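Local coordinates for protein mannonate dehydratase (Streptococcus suis, PDB 3BDK) that probably catalyses the dehydration of D-mannonate to 2-dehydro-3-deoxy-D-gluconate, with manganese or ferrous iron as cofactor, on a xylose isomerase-like TIM barrel, at residues Y106-S109 and I110-V113; A60-L63 and E64-L67. All blocks are in the same frame, centred on the assembly; numbering follows the deposited sequence.

Contact 1 (Y106-S109 and I110-V113)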
# COMPACT_ATOMS: atom_id res chain seq x y z
N TYR A 106 33.72 -18.11 1.94
CA TYR A 106 32.93 -16.90 2.20
C TYR A 106 33.66 -15.65 1.66
O TYR A 106 33.00 -14.73 1.16
CB TYR A 106 32.62 -16.76 3.70
CG TYR A 106 31.37 -15.96 4.01
CD1 TYR A 106 31.41 -14.56 4.05
CD2 TYR A 106 30.15 -16.58 4.27
CE1 TYR A 106 30.28 -13.81 4.33
CE2 TYR A 106 28.99 -15.84 4.55
CZ TYR A 106 29.07 -14.45 4.57
OH TYR A 106 27.95 -13.67 4.84
N LYS A 107 35.00 -15.63 1.75
CA LYS A 107 35.83 -14.56 1.18
C LYS A 107 35.48 -14.29 -0.30
O LYS A 107 35.18 -13.16 -0.67
CB LYS A 107 37.32 -14.91 1.28
CG LYS A 107 37.90 -15.07 2.70
CD LYS A 107 38.81 -13.89 3.15
CE LYS A 107 40.24 -13.95 2.59
NZ LYS A 107 41.04 -15.14 2.96
N THR A 108 35.49 -15.33 -1.13
CA THR A 108 35.25 -15.14 -2.56
C THR A 108 33.81 -14.74 -2.91
O THR A 108 33.57 -13.95 -3.84
CB THR A 108 35.69 -16.36 -3.42
OG1 THR A 108 35.37 -17.57 -2.73
CG2 THR A 108 37.19 -16.30 -3.70
N SER A 109 32.85 -15.29 -2.17
CA SER A 109 31.46 -14.84 -2.27
C SER A 109 31.41 -13.32 -2.26
O SER A 109 30.71 -12.72 -3.09
CB SER A 109 30.62 -15.39 -1.14
OG SER A 109 30.54 -16.80 -1.25
N ILE A 110 32.17 -12.70 -1.36
CA ILE A 110 32.16 -11.25 -1.26
C ILE A 110 32.74 -10.65 -2.52
O ILE A 110 32.28 -9.61 -2.97
CB ILE A 110 32.96 -10.70 -0.05
CG1 ILE A 110 32.85 -11.58 1.20
CG2 ILE A 110 32.57 -9.25 0.22
CD1 ILE A 110 31.51 -11.58 1.89
N ARG A 111 33.77 -11.31 -3.08
CA ARG A 111 34.45 -10.77 -4.26
C ARG A 111 33.62 -10.98 -5.53
O ARG A 111 33.35 -10.03 -6.25
CB ARG A 111 35.88 -11.35 -4.39
CG ARG A 111 36.97 -10.56 -3.62
CD ARG A 111 38.39 -11.18 -3.81
NE ARG A 111 38.46 -12.57 -3.34
CZ ARG A 111 39.08 -12.96 -2.22
NH1 ARG A 111 39.06 -14.25 -1.89
NH2 ARG A 111 39.71 -12.08 -1.45
N ASN A 112 33.22 -12.23 -5.78
CA ASN A 112 32.26 -12.54 -6.84
C ASN A 112 31.01 -11.62 -6.88
O ASN A 112 30.55 -11.23 -7.96
CB ASN A 112 31.85 -14.01 -6.74
CG ASN A 112 32.92 -14.94 -7.28
OD1 ASN A 112 33.86 -14.49 -7.92
ND2 ASN A 112 32.79 -16.23 -7.02
N VAL A 113 30.48 -11.27 -5.70
CA VAL A 113 29.32 -10.38 -5.57
C VAL A 113 29.68 -8.91 -5.88
O VAL A 113 28.91 -8.20 -6.53
CB VAL A 113 28.65 -10.54 -4.17
CG1 VAL A 113 27.76 -9.36 -3.81
CG2 VAL A 113 27.88 -11.87 -4.11
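Y106 meets I110, and T108 meets R111, in a local contact between successive turns of helix 99-114, which connects parallel strands 79-84 and 120-123 of the TIM barrel. On the buried side, CD1 of I110 lies 3.5 Å from CE1 of Y106, approaching the ring obliquely. The tyrosine reaches it because its CG stands opposite the backbone N (chi1 -154°), which swings the ring in toward the barrel strands. There both side chains touch M216 of strand 215-218, and Y106 OH is hydrogen-bonded to the carbonyl of I86.

On the other side the guanidinium of R111 doubles back over the preceding turn through a bend at chi3 (-59°). The CG2 methyl of T108 sits at its edge, in plane, 3.3 Å from NH1, while the K107 carbonyl lies over one face, offset toward its rim. K107 NZ is 5.3 Å from R111 NH1 and forms its salt bridge with E104, so that their mutual repulsion is probably weakened.

The backbone is joined by N112 N to T108 O (2.6 Å) and V113 N to S109 O (3.0 Å), whereas the bonds from I110 N and R111 N are weak. The chemistry implies a helix seated on the barrel strands through Y106, I110 and V113, while R111 reaches outward to E211 and N112 bonds to W61 O.

Contact 2 (A60-L63 and E64-L67); sequences AWPL and ENIL
The carbonyl oxygen of L63 receives two backbone N-H groups of the turn that follows it. L67 N binds at 2.8 Å and nearly straight, with an N-H...O angle of 166° and the donor almost in line with the C=O bond; this is a regular i to i+4 helical bond. I66 N adds a weak second bond, bent to 121°. One residue earlier, P62 O accepts N65 N at 3.1 Å, the donor standing above the carbonyl plane rather than along a lone pair. P62 occupies the N-cap position, so these bonds mark the first turn of helix 63-74 as it leaves the loop after strand 47-50.

The side chains continue the same i to i+3 and i to i+4 spacing. CD2 of L63 rests 3.4 Å from CG of L67 and 3.8 Å from CG1 of I66, and CD1 of L63 also reaches CD1 of L67. L67 holds its CG beside its own backbone N (chi1 -77°), which lays the branch point over L63 O as well. The CG2 methyl of I66 lies 3.4 Å from P62 O and, more loosely, 4.4 Å from CE3 of W61, meeting the indole obliquely. Beyond it, I66 packs on A116 and I118, and W61 on A51 and V55.

OD1 of N65 lies 3.8 Å from CG of P62, while ND2 makes a weak hydrogen bond to D54 in the preceding loop. The missing amide hydrogen of P62 costs the helix nothing, because the turn uses its carbonyl. The chemistry therefore implies a helix start defined by main-chain bonds, with leucine and isoleucine methyls packing along the first turn and N65 weakly linking it to D54 of the loop.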
# COMPACT_ATOMS: atom_id res chain seq x y z
N ALA A 60 32.00 -22.02 -1.72
CA ALA A 60 32.12 -20.73 -2.39
C ALA A 60 30.99 -20.42 -3.37
O ALA A 60 30.40 -21.32 -3.95
CB ALA A 60 33.46 -20.65 -3.11
N TRP A 61 30.69 -19.13 -3.54
CA TRP A 61 29.65 -18.68 -4.46
C TRP A 61 30.25 -18.27 -5.81
O TRP A 61 30.92 -17.23 -5.89
CB TRP A 61 28.86 -17.52 -3.83
CG TRP A 61 27.75 -17.93 -2.87
CD1 TRP A 61 27.71 -19.04 -2.08
CD2 TRP A 61 26.55 -17.20 -2.60
NE1 TRP A 61 26.55 -19.07 -1.34
CE2 TRP A 61 25.82 -17.95 -1.64
CE3 TRP A 61 26.01 -15.99 -3.07
CZ2 TRP A 61 24.58 -17.53 -1.15
CZ3 TRP A 61 24.77 -15.58 -2.58
CH2 TRP A 61 24.07 -16.34 -1.63
N PRO A 62 30.03 -19.08 -6.86
CA PRO A 62 30.59 -18.83 -8.19
C PRO A 62 29.91 -17.66 -8.89
O PRO A 62 28.70 -17.49 -8.75
CB PRO A 62 30.28 -20.12 -8.96
CG PRO A 62 29.79 -21.11 -7.94
CD PRO A 62 29.19 -20.30 -6.85
N LEU A 63 30.67 -16.88 -9.64
CA LEU A 63 30.11 -15.78 -10.43
C LEU A 63 29.00 -16.25 -11.39
O LEU A 63 27.96 -15.59 -11.52
CB LEU A 63 31.21 -15.05 -11.21
CG LEU A 63 31.25 -13.52 -11.15
CD1 LEU A 63 31.97 -12.95 -12.37
CD2 LEU A 63 29.89 -12.88 -11.01
N GLU A 64 29.22 -17.40 -12.04
CA GLU A 64 28.23 -18.07 -12.91
C GLU A 64 26.81 -18.14 -12.31
O GLU A 64 25.81 -18.08 -13.05
CB GLU A 64 28.72 -19.49 -13.28
CG GLU A 64 29.56 -19.61 -14.57
CD GLU A 64 30.45 -18.40 -14.84
OE1 GLU A 64 29.90 -17.31 -15.14
OE2 GLU A 64 31.70 -18.53 -14.76
N ASN A 65 26.73 -18.28 -10.99
CA ASN A 65 25.46 -18.45 -10.31
C ASN A 65 24.77 -17.14 -9.97
O ASN A 65 23.55 -17.03 -10.02
CB ASN A 65 25.68 -19.26 -9.03
CG ASN A 65 25.73 -20.74 -9.29
OD1 ASN A 65 26.60 -21.23 -10.02
ND2 ASN A 65 24.80 -21.46 -8.68
N ILE A 66 25.57 -16.14 -9.60
CA ILE A 66 25.02 -14.85 -9.21
C ILE A 66 24.72 -14.03 -10.47
O ILE A 66 23.76 -13.27 -10.50
CB ILE A 66 25.93 -14.11 -8.17
CG1 ILE A 66 26.84 -13.07 -8.83
CG2 ILE A 66 26.73 -15.09 -7.31
CD1 ILE A 66 26.33 -11.68 -8.69
N LEU A 67 25.55 -14.21 -11.50
CA LEU A 67 25.30 -13.60 -12.80
C LEU A 67 24.00 -14.11 -13.41
O LEU A 67 23.18 -13.32 -13.85
CB LEU A 67 26.46 -13.87 -13.76
CG LEU A 67 27.75 -13.06 -13.59
CD1 LEU A 67 28.87 -13.65 -14.46
CD2 LEU A 67 27.54 -11.57 -13.89

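In the fold
Contact 2 comes first along the chain and contact 1 follows in series; their centres lie about 9 Å apart, on the same side of the chain's centre. Helix 63-74 leads from parallel strand 47-50 to 79-84, and helix 99-114 from 79-84 to 120-123, so the two contacts belong to successive beta-alpha units of the barrel. They touch directly: N112 ND2 probably bonds to W61 O, and S109 OG lies 3.3 Å from W61 N, probably a weak hydrogen bond. The loop into the first helix is thus probably held against the second. Bound D-mannose is about 11 Å from the Y106 side chain and 10 Å from that of W61, and neither residue lines its pocket.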